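Local coordinates for protein toxin of toxin-antitoxin system (Rickettsia felis, PDB 3ZVK) that acts as the ribonuclease toxin of a toxin-antitoxin pair, cutting single-stranded RNA with magnesium as cofactor and forming complexes with its antitoxin VapB2, at residues Met1-Ala13 / Asn31-Leu44. The protein carries 1 engineered substitution. Residues are numbered along the deposited sequence; the frame is centred on the assembly and turned at random.
Sequences MIYMLGTNICVYA and NNTIAISSIVLAEL. Engineered in segment 1-13: G6 (natural residue Asp).
With N32 CG lying beside its own backbone N (chi1 -48°), the amide turns to the start of the neighbouring strand, where OD1 takes the M1 N at 2.8 Å, in the carbonyl plane and on a lone pair. The same amide sits at the edge of the Y3 ring, N32 CG 3.7 Å from Y3 CE1, the two planes inclined at 71°; its ND2 is held by L28 O of helix 19-29. From here strands 2-5 and 33-37 run parallel, joined by T33 N to M1 O, Y3 N to T33 O, A35 N to Y3 O and L5 N to A35 O, all nearly straight. Where the strands part, a water bridges them, giving to L5 O at 2.7 Å and accepting from S37 N. The two strands are neighbours in the parallel sheet of the PIN domain, with 2-5 at its centre, and each is followed by a helix. V40 CG2 reaches back to L5 O at 3.5 Å, and I36 CG2 packs from its strand against C10 SG at 3.6 Å. Between the helices, V40 slides past T7, whose CG2 meets E43 CB at 3.8 Å, and L44 spreads its methyls over C10 CB and V11 CG2. G6, the engineered N-cap of helix 7-13, replaces an aspartate predicted to bind magnesium. E43 bonds N98 and forms a salt bridge with R85 of a second toxin subunit; E43 OE1 also hydrogen-bonds Y76 OH of a VapB antitoxin chain.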
loop_
_atom_site.group_PDB
_atom_site.type_symbol
_atom_site.label_atom_id
_atom_site.label_comp_id
_atom_site.label_asym_id
_atom_site.label_seq_id
_atom_site.Cartn_x
_atom_site.Cartn_y
_atom_site.Cartn_z
ATOM N N MET A 1 18.880 -27.377 -2.976
ATOM C CA MET A 1 18.475 -26.520 -4.080
ATOM C C MET A 1 16.969 -26.528 -4.285
ATOM O O MET A 1 16.258 -27.136 -3.494
ATOM C CB MET A 1 19.241 -26.887 -5.364
ATOM C CG MET A 1 18.699 -28.091 -6.108
ATOM S SD MET A 1 18.992 -28.084 -7.904
ATOM C CE MET A 1 18.703 -26.413 -8.334
ATOM N N ILE A 2 16.475 -25.845 -5.329
ATOM C CA ILE A 2 15.044 -25.789 -5.664
ATOM C C ILE A 2 14.724 -26.806 -6.759
ATOM O O ILE A 2 15.378 -26.839 -7.796
ATOM C CB ILE A 2 14.574 -24.350 -6.058
ATOM C CG1 ILE A 2 14.896 -23.323 -4.944
ATOM C CG2 ILE A 2 13.079 -24.312 -6.417
ATOM C CD1 ILE A 2 14.718 -21.850 -5.317
ATOM N N TYR A 3 13.700 -27.630 -6.526
ATOM C CA TYR A 3 13.189 -28.562 -7.513
ATOM C C TYR A 3 11.787 -28.076 -7.853
ATOM O O TYR A 3 10.924 -28.060 -6.980
ATOM C CB TYR A 3 13.135 -29.986 -6.956
ATOM C CG TYR A 3 14.468 -30.694 -7.010
ATOM C CD1 TYR A 3 15.425 -30.496 -6.020
ATOM C CD2 TYR A 3 14.787 -31.553 -8.073
ATOM C CE1 TYR A 3 16.661 -31.143 -6.069
ATOM C CE2 TYR A 3 16.013 -32.210 -8.126
ATOM C CZ TYR A 3 16.946 -32.012 -7.111
ATOM O OH TYR A 3 18.177 -32.648 -7.115
ATOM N N MET A 4 11.565 -27.631 -9.088
ATOM C CA MET A 4 10.247 -27.174 -9.531
ATOM C C MET A 4 9.615 -28.291 -10.350
ATOM O O MET A 4 10.267 -28.837 -11.255
ATOM C CB MET A 4 10.350 -25.875 -10.343
ATOM C CG MET A 4 10.933 -24.738 -9.553
ATOM S SD MET A 4 10.837 -23.120 -10.322
ATOM C CE MET A 4 9.168 -22.684 -9.902
ATOM N N LEU A 5 8.382 -28.691 -10.005
ATOM C CA LEU A 5 7.711 -29.768 -10.763
ATOM C C LEU A 5 6.906 -29.190 -11.907
ATOM O O LEU A 5 6.256 -28.142 -11.755
ATOM C CB LEU A 5 6.785 -30.634 -9.873
ATOM C CG LEU A 5 7.302 -31.025 -8.508
ATOM C CD1 LEU A 5 6.168 -31.597 -7.653
ATOM C CD2 LEU A 5 8.482 -31.987 -8.632
ATOM N N GLY A 6 6.990 -29.858 -13.044
ATOM C CA GLY A 6 6.251 -29.504 -14.256
ATOM C C GLY A 6 4.821 -29.994 -14.148
ATOM O O GLY A 6 4.472 -30.717 -13.208
ATOM N N THR A 7 3.983 -29.600 -15.093
ATOM C CA THR A 7 2.555 -29.925 -15.102
ATOM C C THR A 7 2.314 -31.435 -15.179
ATOM O O THR A 7 1.511 -31.951 -14.398
ATOM C CB THR A 7 1.835 -29.126 -16.211
ATOM O OG1 THR A 7 2.155 -27.739 -16.041
ATOM C CG2 THR A 7 0.307 -29.306 -16.185
ATOM N N ASN A 8 3.001 -32.124 -16.113
ATOM C CA ASN A 8 2.895 -33.564 -16.333
ATOM C C ASN A 8 3.212 -34.369 -15.086
ATOM O O ASN A 8 2.466 -35.292 -14.789
ATOM C CB ASN A 8 3.784 -34.023 -17.497
ATOM C CG ASN A 8 3.488 -33.519 -18.886
ATOM O OD1 ASN A 8 4.278 -33.770 -19.791
ATOM N ND2 ASN A 8 2.338 -32.919 -19.164
ATOM N N ILE A 9 4.268 -33.995 -14.330
ATOM C CA ILE A 9 4.647 -34.638 -13.068
ATOM C C ILE A 9 3.501 -34.507 -12.087
ATOM O O ILE A 9 3.132 -35.507 -11.476
ATOM C CB ILE A 9 5.990 -34.070 -12.496
ATOM C CG1 ILE A 9 7.208 -34.709 -13.211
ATOM C CG2 ILE A 9 6.101 -34.234 -10.981
ATOM C CD1 ILE A 9 7.531 -36.225 -12.905
ATOM N N CYS A 10 2.919 -33.269 -11.980
ATOM C CA CYS A 10 1.845 -32.937 -11.054
ATOM C C CYS A 10 0.556 -33.698 -11.349
ATOM O O CYS A 10 -0.008 -34.275 -10.412
ATOM C CB CYS A 10 1.632 -31.434 -10.967
ATOM S SG CYS A 10 2.965 -30.537 -10.141
ATOM N N VAL A 11 0.111 -33.715 -12.643
ATOM C CA VAL A 11 -1.070 -34.427 -13.137
ATOM C C VAL A 11 -0.945 -35.957 -12.888
ATOM O O VAL A 11 -1.877 -36.562 -12.353
ATOM C CB VAL A 11 -1.403 -34.080 -14.612
ATOM C CG1 VAL A 11 -2.542 -34.967 -15.156
ATOM C CG2 VAL A 11 -1.803 -32.609 -14.750
ATOM N N TYR A 12 0.226 -36.550 -13.200
ATOM C CA TYR A 12 0.499 -37.979 -12.960
ATOM C C TYR A 12 0.504 -38.321 -11.486
ATOM O O TYR A 12 0.002 -39.375 -11.123
ATOM C CB TYR A 12 1.806 -38.441 -13.637
ATOM C CG TYR A 12 1.860 -39.931 -13.870
ATOM C CD1 TYR A 12 1.183 -40.517 -14.942
ATOM C CD2 TYR A 12 2.602 -40.760 -13.033
ATOM C CE1 TYR A 12 1.231 -41.894 -15.163
ATOM C CE2 TYR A 12 2.628 -42.139 -13.222
ATOM C CZ TYR A 12 1.934 -42.704 -14.285
ATOM O OH TYR A 12 1.970 -44.063 -14.484
ATOM N N ALA A 13 1.029 -37.425 -10.638
ATOM C CA ALA A 13 1.066 -37.598 -9.190
ATOM C C ALA A 13 -0.354 -37.658 -8.606
ATOM O O ALA A 13 -0.655 -38.554 -7.818
ATOM C CB ALA A 13 1.845 -36.459 -8.549
ATOM N N ASN A 31 16.618 -32.139 2.103
ATOM C CA ASN A 31 17.718 -31.183 1.933
ATOM C C ASN A 31 17.442 -30.098 0.873
ATOM O O ASN A 31 18.264 -29.208 0.681
ATOM C CB ASN A 31 19.017 -31.949 1.582
ATOM C CG ASN A 31 19.381 -33.034 2.558
ATOM O OD1 ASN A 31 19.716 -32.773 3.720
ATOM N ND2 ASN A 31 19.326 -34.282 2.123
ATOM N N ASN A 32 16.296 -30.174 0.177
ATOM C CA ASN A 32 15.941 -29.258 -0.913
ATOM C C ASN A 32 14.536 -28.738 -0.770
ATOM O O ASN A 32 13.782 -29.243 0.048
ATOM C CB ASN A 32 16.106 -29.969 -2.285
ATOM C CG ASN A 32 17.411 -30.688 -2.438
ATOM O OD1 ASN A 32 18.453 -30.098 -2.680
ATOM N ND2 ASN A 32 17.394 -31.976 -2.206
ATOM N N THR A 33 14.178 -27.729 -1.574
ATOM C CA THR A 33 12.847 -27.129 -1.618
ATOM C C THR A 33 12.088 -27.656 -2.820
ATOM O O THR A 33 12.553 -27.536 -3.959
ATOM C CB THR A 33 12.952 -25.592 -1.693
ATOM O OG1 THR A 33 13.672 -25.097 -0.560
ATOM C CG2 THR A 33 11.594 -24.914 -1.764
ATOM N N ILE A 34 10.903 -28.230 -2.561
ATOM C CA ILE A 34 9.993 -28.692 -3.600
ATOM C C ILE A 34 9.011 -27.586 -3.868
ATOM O O ILE A 34 8.340 -27.110 -2.937
ATOM C CB ILE A 34 9.331 -30.042 -3.270
ATOM C CG1 ILE A 34 10.458 -31.150 -3.202
ATOM C CG2 ILE A 34 8.288 -30.386 -4.391
ATOM C CD1 ILE A 34 10.109 -32.283 -2.426
ATOM N N ALA A 35 8.937 -27.152 -5.142
ATOM C CA ALA A 35 8.033 -26.070 -5.561
ATOM C C ALA A 35 7.327 -26.296 -6.891
ATOM O O ALA A 35 7.641 -27.236 -7.623
ATOM C CB ALA A 35 8.809 -24.762 -5.606
ATOM N N ILE A 36 6.347 -25.438 -7.193
ATOM C CA ILE A 36 5.644 -25.341 -8.483
ATOM C C ILE A 36 5.501 -23.887 -8.833
ATOM O O ILE A 36 5.364 -23.040 -7.956
ATOM C CB ILE A 36 4.291 -26.108 -8.671
ATOM C CG1 ILE A 36 3.177 -25.620 -7.723
ATOM C CG2 ILE A 36 4.472 -27.636 -8.699
ATOM C CD1 ILE A 36 1.766 -25.899 -8.212
ATOM N N SER A 37 5.538 -23.597 -10.107
ATOM C CA SER A 37 5.329 -22.261 -10.632
ATOM C C SER A 37 3.837 -21.982 -10.492
ATOM O O SER A 37 3.034 -22.903 -10.585
ATOM C CB SER A 37 5.683 -22.248 -12.121
ATOM O OG SER A 37 5.512 -20.950 -12.658
ATOM N N SER A 38 3.456 -20.718 -10.304
ATOM C CA SER A 38 2.050 -20.332 -10.309
ATOM C C SER A 38 1.437 -20.699 -11.698
ATOM O O SER A 38 0.232 -20.964 -11.749
ATOM C CB SER A 38 1.882 -18.848 -9.993
ATOM O OG SER A 38 2.645 -18.000 -10.838
ATOM N N ILE A 39 2.288 -20.797 -12.795
ATOM C CA ILE A 39 1.902 -21.210 -14.174
ATOM C C ILE A 39 1.423 -22.684 -14.204
ATOM O O ILE A 39 0.433 -22.998 -14.851
ATOM C CB ILE A 39 2.998 -20.906 -15.261
ATOM C CG1 ILE A 39 3.569 -19.457 -15.178
ATOM C CG2 ILE A 39 2.490 -21.238 -16.673
ATOM C CD1 ILE A 39 2.521 -18.287 -15.296
ATOM N N VAL A 40 2.092 -23.551 -13.463
ATOM C CA VAL A 40 1.702 -24.956 -13.276
ATOM C C VAL A 40 0.360 -24.986 -12.564
ATOM O O VAL A 40 -0.545 -25.672 -13.027
ATOM C CB VAL A 40 2.759 -25.813 -12.515
ATOM C CG1 VAL A 40 2.189 -27.179 -12.128
ATOM C CG2 VAL A 40 4.031 -25.963 -13.342
ATOM N N LEU A 41 0.221 -24.196 -11.486
ATOM C CA LEU A 41 -1.018 -24.100 -10.701
ATOM C C LEU A 41 -2.198 -23.619 -11.529
ATOM O O LEU A 41 -3.307 -24.140 -11.370
ATOM C CB LEU A 41 -0.828 -23.287 -9.413
ATOM C CG LEU A 41 -2.009 -23.286 -8.452
ATOM C CD1 LEU A 41 -2.419 -24.727 -7.997
ATOM C CD2 LEU A 41 -1.838 -22.256 -7.354
ATOM N N ALA A 42 -1.946 -22.695 -12.482
ATOM C CA ALA A 42 -2.963 -22.206 -13.416
ATOM C C ALA A 42 -3.485 -23.394 -14.223
ATOM O O ALA A 42 -4.697 -23.570 -14.340
ATOM C CB ALA A 42 -2.369 -21.161 -14.336
ATOM N N GLU A 43 -2.571 -24.249 -14.730
ATOM C CA GLU A 43 -2.922 -25.440 -15.501
ATOM C C GLU A 43 -3.689 -26.467 -14.654
ATOM O O GLU A 43 -4.682 -27.016 -15.117
ATOM C CB GLU A 43 -1.671 -26.075 -16.123
ATOM C CG GLU A 43 -0.972 -25.225 -17.174
ATOM C CD GLU A 43 -1.644 -25.076 -18.526
ATOM O OE1 GLU A 43 -2.336 -26.018 -18.973
ATOM O OE2 GLU A 43 -1.494 -23.996 -19.134
ATOM N N LEU A 44 -3.258 -26.693 -13.419
ATOM C CA LEU A 44 -3.903 -27.636 -12.495
ATOM C C LEU A 44 -5.308 -27.155 -12.086
ATOM O O LEU A 44 -6.250 -27.941 -12.054
ATOM C CB LEU A 44 -3.001 -27.915 -11.269
ATOM C CG LEU A 44 -1.635 -28.579 -11.537
ATOM C CD1 LEU A 44 -0.832 -28.621 -10.259
ATOM C CD2 LEU A 44 -1.769 -29.998 -12.192
HETATM O O HOH W 1 6.987 -25.498 -11.708
#